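Long-range contacts in peroxisomal fatty acid beta-oxidation multifunctional protein MFP2 (Arabidopsis thaliana, PDB 2WTB), which carries out successive steps of peroxisomal fatty acid beta-oxidation during seed germination, hydrating long-chain enoyl-CoAs and oxidising 3-hydroxyacyl-CoAs: residues L135-Q141 against M166-S170; L231-K235 against L252-E256. One frame throughout, in Å; residues are numbered along the deposited sequence.

Contact 1. Residues L135-Q141 against M166-S170; sequences LGLPELQ and MILTS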
ATOM      1  N   LEU A 135     -10.044  16.489  -1.816  1.00 62.35           N
ATOM      2  CA  LEU A 135     -11.107  16.374  -0.833  1.00 50.38           C
ATOM      3  C   LEU A 135     -11.606  14.939  -0.812  1.00 55.64           C
ATOM      4  O   LEU A 135     -11.943  14.384  -1.855  1.00 45.56           O
ATOM      5  CB  LEU A 135     -12.255  17.307  -1.205  1.00 58.80           C
ATOM      6  CG  LEU A 135     -11.839  18.640  -1.829  1.00 54.17           C
ATOM      7  CD1 LEU A 135     -13.006  19.288  -2.561  1.00 44.21           C
ATOM      8  CD2 LEU A 135     -11.259  19.581  -0.778  1.00 50.91           C
ATOM      9  N   GLY A 136     -11.647  14.336   0.370  1.00 65.41           N
ATOM     10  CA  GLY A 136     -12.097  12.962   0.483  1.00 63.15           C
ATOM     11  C   GLY A 136     -12.124  12.417   1.896  1.00 61.59           C
ATOM     12  O   GLY A 136     -11.720  13.090   2.847  1.00 55.06           O
ATOM     13  N   LEU A 137     -12.611  11.186   2.025  1.00 62.10           N
ATOM     14  CA  LEU A 137     -12.662  10.500   3.309  1.00 55.70           C
ATOM     15  C   LEU A 137     -11.988   9.137   3.195  1.00 51.90           C
ATOM     16  O   LEU A 137     -12.633   8.145   2.865  1.00 64.92           O
ATOM     17  CB  LEU A 137     -14.111  10.347   3.778  1.00 51.12           C
ATOM     18  CG  LEU A 137     -14.859  11.638   4.119  1.00 49.95           C
ATOM     19  CD1 LEU A 137     -16.321  11.348   4.427  1.00 43.98           C
ATOM     20  CD2 LEU A 137     -14.195  12.353   5.287  1.00 43.09           C
ATOM     21  N   PRO A 138     -10.675   9.094   3.467  1.00 50.78           N
ATOM     22  CA  PRO A 138      -9.825   7.904   3.326  1.00 53.66           C
ATOM     23  C   PRO A 138      -9.924   6.943   4.511  1.00 66.10           C
ATOM     24  O   PRO A 138      -9.317   5.875   4.473  1.00 67.21           O
ATOM     25  CB  PRO A 138      -8.406   8.491   3.268  1.00 54.04           C
ATOM     26  CG  PRO A 138      -8.578   9.998   3.212  1.00 51.30           C
ATOM     27  CD  PRO A 138      -9.891  10.275   3.852  1.00 49.36           C
ATOM     28  N   GLU A 139     -10.679   7.322   5.540  1.00 63.82           N
ATOM     29  CA  GLU A 139     -10.757   6.547   6.779  1.00 67.46           C
ATOM     30  C   GLU A 139     -10.848   5.032   6.582  1.00 74.48           C
ATOM     31  O   GLU A 139     -10.193   4.269   7.291  1.00 75.67           O
ATOM     32  CB  GLU A 139     -11.926   7.023   7.648  1.00 56.95           C
ATOM     33  CG  GLU A 139     -11.635   8.266   8.474  1.00 63.45           C
ATOM     34  CD  GLU A 139     -11.939   9.555   7.734  1.00 72.02           C
ATOM     35  OE1 GLU A 139     -12.084   9.513   6.493  1.00 77.64           O
ATOM     36  OE2 GLU A 139     -12.035  10.610   8.395  1.00 65.22           O
ATOM     37  N   LEU A 140     -11.659   4.598   5.625  1.00 71.40           N
ATOM     38  CA  LEU A 140     -11.896   3.168   5.439  1.00 72.70           C
ATOM     39  C   LEU A 140     -10.634   2.365   5.126  1.00 72.14           C
ATOM     40  O   LEU A 140     -10.571   1.169   5.410  1.00 80.36           O
ATOM     41  CB  LEU A 140     -12.968   2.917   4.374  1.00 69.70           C
ATOM     42  CG  LEU A 140     -14.401   2.762   4.887  1.00 62.03           C
ATOM     43  CD1 LEU A 140     -14.904   4.054   5.515  1.00 65.39           C
ATOM     44  CD2 LEU A 140     -15.321   2.317   3.763  1.00 63.81           C
ATOM     45  N   GLN A 141      -9.631   3.015   4.542  1.00 63.24           N
ATOM     46  CA  GLN A 141      -8.387   2.324   4.210  1.00 69.74           C
ATOM     47  C   GLN A 141      -7.636   1.879   5.459  1.00 67.74           C
ATOM     48  O   GLN A 141      -6.844   0.938   5.413  1.00 70.89           O
ATOM     49  CB  GLN A 141      -7.490   3.189   3.324  1.00 72.07           C
ATOM     50  CG  GLN A 141      -7.850   3.132   1.848  1.00 87.41           C
ATOM     51  CD  GLN A 141      -6.883   3.909   0.973  1.00 95.33           C
ATOM     52  OE1 GLN A 141      -6.174   4.800   1.443  1.00 87.80           O
ATOM     53  NE2 GLN A 141      -6.857   3.577  -0.313  1.00 96.84           N
ATOM     54  N   MET A 166     -17.045   7.654  -2.758  1.00 54.27           N
ATOM     55  CA  MET A 166     -15.903   8.267  -2.089  1.00 57.53           C
ATOM     56  C   MET A 166     -15.535   7.547  -0.794  1.00 62.83           C
ATOM     57  O   MET A 166     -14.368   7.223  -0.568  1.00 59.85           O
ATOM     58  CB  MET A 166     -16.179   9.744  -1.801  1.00 50.02           C
ATOM     59  CG  MET A 166     -16.320  10.608  -3.041  1.00 66.17           C
ATOM     60  SD  MET A 166     -16.688  12.327  -2.639  1.00 67.07           S
ATOM     61  CE  MET A 166     -15.216  12.784  -1.727  1.00 77.53           C
ATOM     62  N   ILE A 167     -16.530   7.298   0.050  1.00 57.36           N
ATOM     63  CA  ILE A 167     -16.284   6.675   1.346  1.00 60.88           C
ATOM     64  C   ILE A 167     -15.831   5.221   1.217  1.00 66.31           C
ATOM     65  O   ILE A 167     -14.938   4.775   1.935  1.00 65.36           O
ATOM     66  CB  ILE A 167     -17.525   6.744   2.248  1.00 55.00           C
ATOM     67  CG1 ILE A 167     -17.863   8.198   2.567  1.00 49.29           C
ATOM     68  CG2 ILE A 167     -17.295   5.960   3.530  1.00 60.19           C
ATOM     69  CD1 ILE A 167     -18.934   8.351   3.624  1.00 52.49           C
ATOM     70  N   LEU A 168     -16.445   4.485   0.300  1.00 65.51           N
ATOM     71  CA  LEU A 168     -16.103   3.080   0.117  1.00 75.66           C
ATOM     72  C   LEU A 168     -14.771   2.910  -0.604  1.00 73.52           C
ATOM     73  O   LEU A 168     -13.926   2.121  -0.184  1.00 81.95           O
ATOM     74  CB  LEU A 168     -17.216   2.337  -0.630  1.00 62.70           C
ATOM     75  CG  LEU A 168     -18.516   2.135   0.148  1.00 62.33           C
ATOM     76  CD1 LEU A 168     -19.498   1.294  -0.656  1.00 64.69           C
ATOM     77  CD2 LEU A 168     -18.234   1.497   1.498  1.00 62.97           C
ATOM     78  N   THR A 169     -14.590   3.651  -1.691  1.00 75.57           N
ATOM     79  CA  THR A 169     -13.361   3.571  -2.470  1.00 80.08           C
ATOM     80  C   THR A 169     -12.212   4.279  -1.756  1.00 77.70           C
ATOM     81  O   THR A 169     -11.042   4.000  -2.017  1.00 88.54           O
ATOM     82  CB  THR A 169     -13.544   4.182  -3.869  1.00 88.83           C
ATOM     83  OG1 THR A 169     -14.748   3.675  -4.456  1.00 95.83           O
ATOM     84  CG2 THR A 169     -12.368   3.830  -4.763  1.00102.08           C
ATOM     85  N   SER A 170     -12.558   5.193  -0.854  1.00 71.00           N
ATOM     86  CA  SER A 170     -11.566   5.948  -0.090  1.00 75.14           C
ATOM     87  C   SER A 170     -10.794   6.944  -0.953  1.00 72.05           C
ATOM     88  O   SER A 170      -9.924   7.658  -0.455  1.00 64.64           O
ATOM     89  CB  SER A 170     -10.594   5.006   0.627  1.00 64.20           C
ATOM     90  OG  SER A 170     -11.196   4.426   1.770  1.00 69.39           O
TER
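L140 drops its isobutyl group onto the last turn of helix 160-169, where I167 and L168 receive it. The two methyls divide the work: CD1 packs against I167 CG2 at 3.6 Å, while CD2 meets L168 CD2 at 3.8 Å and also lies close to the carbonyl oxygen of I167. Cut back to an alanine, this side chain would lose both methyls, which would probably leave a gap between the loop and the helix at I167 and L168 and strip the apolar cover from the I167 carbonyl. Further back along the loop, L137 runs beside I167 in the same direction, with L137 CD1 4.0 Å from I167 CG1; L154 of helix 150-158 touches both. M166 closes the strand end. Its chain runs out straight and then bends at the sulfur (chi3 63°), which brings CE to 3.6 Å from L135 O and over G136 CA. L135, G136, L137, L140, M166 and I167 are all buried. Q141, by contrast, is exposed and borders solvent, though its CG still packs 3.5 Å from CB of buried S170. S170 itself, with positive phi (70°), is where the chain leaves the helix, and its CA sits 3.8 Å from L137 O. Apolar side chains and backbone atoms thus share the packing. E139, the predicted proton acceptor, sits in the 3-10 turn after this loop without touching 166-170, and L137 packs against E119, the predicted nucleophile. This setting is consistent with the hydratase active site of the crotonase fold.

Contact 2. Residues L231-K235 against L252-E256; sequences LTFAK and LDAIE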
ATOM      1  N   LEU A 231     -28.593   1.760  -0.466  1.00 84.00           N
ATOM      2  CA  LEU A 231     -27.842   1.305   0.699  1.00 80.98           C
ATOM      3  C   LEU A 231     -27.782  -0.218   0.768  1.00 81.20           C
ATOM      4  O   LEU A 231     -26.730  -0.800   1.037  1.00 75.66           O
ATOM      5  CB  LEU A 231     -28.450   1.874   1.984  1.00 80.52           C
ATOM      6  CG  LEU A 231     -28.130   3.343   2.276  1.00 75.65           C
ATOM      7  CD1 LEU A 231     -29.151   3.952   3.226  1.00 72.46           C
ATOM      8  CD2 LEU A 231     -26.721   3.483   2.830  1.00 67.21           C
ATOM      9  N   THR A 232     -28.918  -0.862   0.531  1.00 78.89           N
ATOM     10  CA  THR A 232     -28.965  -2.316   0.496  1.00 87.18           C
ATOM     11  C   THR A 232     -27.981  -2.846  -0.542  1.00 87.43           C
ATOM     12  O   THR A 232     -27.136  -3.689  -0.238  1.00 89.23           O
ATOM     13  CB  THR A 232     -30.386  -2.825   0.185  1.00 90.92           C
ATOM     14  OG1 THR A 232     -31.178  -2.785   1.379  1.00 84.39           O
ATOM     15  CG2 THR A 232     -30.342  -4.253  -0.338  1.00 83.26           C
ATOM     16  N   PHE A 233     -28.089  -2.338  -1.766  1.00 84.01           N
ATOM     17  CA  PHE A 233     -27.202  -2.751  -2.846  1.00 88.75           C
ATOM     18  C   PHE A 233     -25.740  -2.685  -2.412  1.00 96.31           C
ATOM     19  O   PHE A 233     -25.017  -3.680  -2.494  1.00 79.44           O
ATOM     20  CB  PHE A 233     -27.429  -1.880  -4.083  1.00 86.70           C
ATOM     21  CG  PHE A 233     -26.531  -2.222  -5.239  1.00 89.44           C
ATOM     22  CD1 PHE A 233     -26.938  -3.125  -6.205  1.00 87.67           C
ATOM     23  CD2 PHE A 233     -25.282  -1.636  -5.362  1.00 94.78           C
ATOM     24  CE1 PHE A 233     -26.116  -3.440  -7.270  1.00 87.64           C
ATOM     25  CE2 PHE A 233     -24.456  -1.946  -6.425  1.00 95.66           C
ATOM     26  CZ  PHE A 233     -24.874  -2.850  -7.381  1.00 94.57           C
ATOM     27  N   ALA A 234     -25.316  -1.510  -1.951  1.00 85.55           N
ATOM     28  CA  ALA A 234     -23.943  -1.301  -1.493  1.00 80.65           C
ATOM     29  C   ALA A 234     -23.509  -2.375  -0.502  1.00 88.59           C
ATOM     30  O   ALA A 234     -22.505  -3.052  -0.714  1.00 86.54           O
ATOM     31  CB  ALA A 234     -23.797   0.080  -0.873  1.00 75.81           C
ATOM     32  N   LYS A 235     -24.268  -2.521   0.580  1.00 96.64           N
ATOM     33  CA  LYS A 235     -23.991  -3.542   1.582  1.00 97.26           C
ATOM     34  C   LYS A 235     -23.756  -4.892   0.919  1.00103.88           C
ATOM     35  O   LYS A 235     -22.802  -5.601   1.243  1.00 96.88           O
ATOM     36  CB  LYS A 235     -25.160  -3.664   2.562  1.00 88.34           C
ATOM     37  CG  LYS A 235     -25.412  -2.436   3.417  1.00 89.69           C
ATOM     38  CD  LYS A 235     -26.721  -2.576   4.180  1.00103.32           C
ATOM     39  CE  LYS A 235     -26.911  -1.448   5.179  1.00107.93           C
ATOM     40  NZ  LYS A 235     -25.904  -1.507   6.272  1.00111.59           N
ATOM     41  N   LEU A 252     -21.783   1.822   6.643  1.00 66.32           N
ATOM     42  CA  LEU A 252     -23.020   1.962   5.888  1.00 81.21           C
ATOM     43  C   LEU A 252     -24.211   2.059   6.834  1.00 75.88           C
ATOM     44  O   LEU A 252     -25.198   2.732   6.538  1.00 76.65           O
ATOM     45  CB  LEU A 252     -23.200   0.792   4.922  1.00 67.27           C
ATOM     46  CG  LEU A 252     -22.227   0.761   3.741  1.00 74.21           C
ATOM     47  CD1 LEU A 252     -22.294  -0.577   3.021  1.00 77.10           C
ATOM     48  CD2 LEU A 252     -22.506   1.910   2.785  1.00 63.65           C
ATOM     49  N   ASP A 253     -24.108   1.384   7.974  1.00 71.48           N
ATOM     50  CA  ASP A 253     -25.130   1.469   9.009  1.00 75.05           C
ATOM     51  C   ASP A 253     -25.346   2.915   9.440  1.00 77.18           C
ATOM     52  O   ASP A 253     -26.470   3.417   9.421  1.00 68.25           O
ATOM     53  CB  ASP A 253     -24.742   0.625  10.223  1.00 89.86           C
ATOM     54  CG  ASP A 253     -24.904  -0.859   9.976  1.00 96.87           C
ATOM     55  OD1 ASP A 253     -25.609  -1.226   9.015  1.00 93.43           O
ATOM     56  OD2 ASP A 253     -24.328  -1.656  10.749  1.00101.56           O
ATOM     57  N   ALA A 254     -24.262   3.578   9.831  1.00 67.48           N
ATOM     58  CA  ALA A 254     -24.333   4.960  10.283  1.00 65.89           C
ATOM     59  C   ALA A 254     -24.965   5.854   9.223  1.00 74.15           C
ATOM     60  O   ALA A 254     -25.659   6.819   9.547  1.00 67.13           O
ATOM     61  CB  ALA A 254     -22.945   5.472  10.648  1.00 64.96           C
ATOM     62  N   ILE A 255     -24.722   5.528   7.958  1.00 76.76           N
ATOM     63  CA  ILE A 255     -25.248   6.323   6.855  1.00 80.51           C
ATOM     64  C   ILE A 255     -26.761   6.158   6.744  1.00 83.25           C
ATOM     65  O   ILE A 255     -27.494   7.141   6.619  1.00 60.51           O
ATOM     66  CB  ILE A 255     -24.573   5.957   5.512  1.00 77.00           C
ATOM     67  CG1 ILE A 255     -23.063   6.200   5.590  1.00 82.56           C
ATOM     68  CG2 ILE A 255     -25.174   6.763   4.372  1.00 66.41           C
ATOM     69  CD1 ILE A 255     -22.334   5.993   4.278  1.00 58.67           C
ATOM     70  N   GLU A 256     -27.222   4.912   6.802  1.00 63.85           N
ATOM     71  CA  GLU A 256     -28.645   4.612   6.700  1.00 78.25           C
ATOM     72  C   GLU A 256     -29.440   5.229   7.848  1.00 79.70           C
ATOM     73  O   GLU A 256     -30.481   5.848   7.629  1.00 73.06           O
ATOM     74  CB  GLU A 256     -28.872   3.100   6.654  1.00 84.11           C
ATOM     75  CG  GLU A 256     -30.330   2.697   6.500  1.00 75.74           C
ATOM     76  CD  GLU A 256     -30.493   1.229   6.170  1.00 83.39           C
ATOM     77  OE1 GLU A 256     -31.633   0.805   5.880  1.00 93.17           O
ATOM     78  OE2 GLU A 256     -29.480   0.500   6.198  1.00 80.95           O
TER
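K235 lays its aliphatic chain over L252, the two chains running in opposing directions past one another with K235 CG 3.7 Å from L252 CD1. They belong to an antiparallel helix pair, 224-241 against 247-260, consecutive in the chain and thus a helical hairpin; the local axes run at 178° to each other and come no closer than 10.7 Å. Leucines fill much of the space between them. L231 spreads its methyls over the opposing helix: CD1 presses on E256 CB at 3.5 Å, and CD2 reaches I255 CG2 at 3.9 Å. A234 adds its small CB against L252 CD1. On the inner side, L164 of helix 160-169 touches A234, L252 and I255, so this apolar seam continues into a third helix. The other border of the seam is polar and partly exposed. E256, with CG anti to the backbone N and the rest of the chain extended, reaches across toward K235, bringing OE2 to 3.4 Å from K235 CE. Its charge stays 4.1 Å from K235 NZ, beyond a salt bridge but near enough that it probably adds to the field around the ammonium group. The actual ion pair is made with D253: the lysine chain bends at its last torsion (chi4 -66°), and NZ donates to D253 OD1 at 2.8 Å, arriving on the anti side and 30° out of the carboxylate plane.

Contact 1 closes before contact 2 opens, so the two follow in series along the chain, with centres about 15 Å apart on the same side of the chain's centre. Helix 160-169 connects them: its C-terminal end packs on the loop after strand 134-136, while L160 and L164 from its earlier turns meet the hairpin of helices 224-241 and 247-260. The contacts also touch directly, I167 CD1 lying 4.2 Å from I255 CD1, and C251 of helix 247-260 reaches L140 and I167. The segment carrying predicted catalytic E139 is thus backed by helix 160-169 and, partly directly, by helix 247-260 of the hairpin, whose I255 side chain is still about 11 Å from that of E139.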